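Local atomic coordinates of hypothetical protein YfiH (Bacillus licheniformis, PDB entry 6DZD), a protein that probably cleaves purine nucleosides such as adenosine and inosine with phosphate and also deaminates adenosine, as a zinc-binding member of the YfiH/LACC1 family. Residues 92-97 with 108-113. Sequence-based numbering, arbitrary orientation.
Sequences HKVTDG and TALKAT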
loop_
_atom_site.group_PDB
_atom_site.type_symbol
_atom_site.label_atom_id
_atom_site.label_comp_id
_atom_site.label_asym_id
_atom_site.label_seq_id
_atom_site.Cartn_x
_atom_site.Cartn_y
_atom_site.Cartn_z
ATOM N N HIS A 92 6.503 -5.825 -10.210
ATOM C CA HIS A 92 7.160 -7.103 -10.404
ATOM C C HIS A 92 6.119 -8.198 -10.273
ATOM O O HIS A 92 5.316 -8.184 -9.335
ATOM C CB HIS A 92 8.277 -7.278 -9.377
ATOM C CG HIS A 92 8.985 -8.590 -9.457
ATOM N ND1 HIS A 92 10.161 -8.760 -10.157
ATOM C CD2 HIS A 92 8.697 -9.792 -8.903
ATOM C CE1 HIS A 92 10.565 -10.013 -10.033
ATOM N NE2 HIS A 92 9.695 -10.659 -9.278
ATOM N N LYS A 93 6.116 -9.125 -11.227
ATOM C CA LYS A 93 5.234 -10.284 -11.180
ATOM C C LYS A 93 5.933 -11.354 -10.347
ATOM O O LYS A 93 6.886 -11.991 -10.814
ATOM C CB LYS A 93 4.909 -10.777 -12.585
ATOM C CG LYS A 93 4.180 -12.070 -12.597
ATOM C CD LYS A 93 3.581 -12.387 -13.964
ATOM C CE LYS A 93 2.669 -13.607 -13.851
ATOM N NZ LYS A 93 2.108 -14.070 -15.141
ATOM N N VAL A 94 5.448 -11.564 -9.122
ATOM C CA VAL A 94 6.108 -12.457 -8.177
ATOM C C VAL A 94 5.803 -13.907 -8.530
ATOM O O VAL A 94 4.638 -14.284 -8.694
ATOM C CB VAL A 94 5.676 -12.127 -6.739
ATOM C CG1 VAL A 94 6.455 -12.964 -5.757
ATOM C CG2 VAL A 94 5.891 -10.653 -6.454
ATOM N N THR A 95 6.850 -14.728 -8.634
ATOM C CA THR A 95 6.709 -16.161 -8.909
ATOM C C THR A 95 7.306 -16.974 -7.763
ATOM O O THR A 95 7.854 -16.420 -6.800
ATOM C CB THR A 95 7.358 -16.553 -10.241
ATOM O OG1 THR A 95 8.782 -16.448 -10.125
ATOM C CG2 THR A 95 6.866 -15.646 -11.375
ATOM N N ASP A 96 7.218 -18.308 -7.893
ATOM C CA ASP A 96 7.687 -19.200 -6.827
ATOM C C ASP A 96 9.138 -18.937 -6.472
ATOM O O ASP A 96 9.508 -18.959 -5.299
ATOM C CB ASP A 96 7.579 -20.668 -7.243
ATOM C CG ASP A 96 6.187 -21.239 -7.095
ATOM O OD1 ASP A 96 5.298 -20.594 -6.484
ATOM O OD2 ASP A 96 5.991 -22.370 -7.604
ATOM N N GLY A 97 9.975 -18.694 -7.475
ATOM C CA GLY A 97 11.374 -18.431 -7.212
ATOM C C GLY A 97 11.621 -17.217 -6.344
ATOM O O GLY A 97 12.636 -17.156 -5.652
ATOM N N THR A 108 17.666 -9.091 0.109
ATOM C CA THR A 108 16.988 -9.851 -0.936
ATOM C C THR A 108 15.605 -9.315 -1.295
ATOM O O THR A 108 14.912 -9.943 -2.098
ATOM C CB THR A 108 16.861 -11.314 -0.521
ATOM O OG1 THR A 108 16.270 -11.383 0.787
ATOM C CG2 THR A 108 18.225 -11.995 -0.534
ATOM N N ALA A 109 15.177 -8.194 -0.706
ATOM C CA ALA A 109 13.930 -7.556 -1.109
ATOM C C ALA A 109 14.021 -7.155 -2.574
ATOM O O ALA A 109 15.105 -6.857 -3.081
ATOM C CB ALA A 109 13.651 -6.333 -0.233
ATOM N N LEU A 110 12.880 -7.178 -3.268
ATOM C CA LEU A 110 12.875 -6.907 -4.707
ATOM C C LEU A 110 13.375 -5.484 -5.012
ATOM O O LEU A 110 12.774 -4.494 -4.576
ATOM C CB LEU A 110 11.470 -7.147 -5.261
ATOM C CG LEU A 110 11.154 -8.656 -5.323
ATOM C CD1 LEU A 110 9.705 -8.951 -5.691
ATOM C CD2 LEU A 110 12.070 -9.363 -6.288
ATOM N N LYS A 111 14.476 -5.390 -5.774
ATOM C CA LYS A 111 15.211 -4.132 -5.903
ATOM C C LYS A 111 14.404 -3.073 -6.649
ATOM O O LYS A 111 13.916 -3.316 -7.760
ATOM C CB LYS A 111 16.535 -4.369 -6.625
ATOM C CG LYS A 111 17.505 -3.198 -6.537
ATOM C CD LYS A 111 18.477 -3.086 -7.716
ATOM C CE LYS A 111 19.573 -2.063 -7.364
ATOM N NZ LYS A 111 20.483 -1.631 -8.479
ATOM N N ALA A 112 14.329 -1.870 -6.069
ATOM C CA ALA A 112 13.689 -0.717 -6.718
ATOM C C ALA A 112 12.267 -1.036 -7.176
ATOM O O ALA A 112 11.869 -0.729 -8.299
ATOM C CB ALA A 112 14.528 -0.225 -7.893
ATOM N N THR A 113 11.493 -1.675 -6.310
ATOM C CA THR A 113 10.168 -2.154 -6.683
ATOM C C THR A 113 9.106 -1.581 -5.751
ATOM O O THR A 113 9.315 -1.477 -4.536
ATOM C CB THR A 113 10.147 -3.677 -6.692
ATOM O OG1 THR A 113 11.010 -4.137 -7.741
ATOM C CG2 THR A 113 8.764 -4.189 -6.938
HETATM O O HOH W 1 11.998 -6.426 -9.651
#
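With CG of His92 trans to the backbone N (chi1 178°) and CG of Leu110 trans to its own carbonyl carbon (chi1 -73°), an imidazole face and an isobutyl group are brought together, the side chains crossing at roughly a right angle. The setting is the edge of a mixed beta-sheet in the YfiH fold. Strand 91-93 is its outermost strand on this side and runs parallel to strand 115-118, and the connection between them returns through residues 108-113. The pair is a worked example of how a leucine can pack over one face of a histidine by CH-pi contact. Leu110 CD2 stands over the middle of the His92 ring, 4.1 Å from the centroid and 12° off the ring normal, while the other methyl, CD1, lies on the same side but displaced toward the rim, 3.5 Å from His92 CD2. In the plane of that ring, Val94 CG2 sits at its edge; it also reaches Leu110 CD1 at 4.2 Å, forming an apolar pair beside the imidazole. Leu116 of the neighbouring strand touches His92, Val94 and Leu110, and Val81 of strand 80-82 touches Val94 and Leu110, which ties the connection to both sheets.

NE2 of His92 is hydrogen-bonded to OD2 of Asp98, and a second bond to that oxygen, from Thr95 N, probably steadies the carboxylate, while the NE2 bond would limit rotation of the ring. No direct hydrogen bond joins the two segments. At their nearest backbone approach, Thr113 CG2 packs 4.0 Å from His92 CB, and a water completes the link: it lies 3.1 Å from Thr113 OG1 and accepts a weak hydrogen bond from His92 ND1 at 3.0 Å.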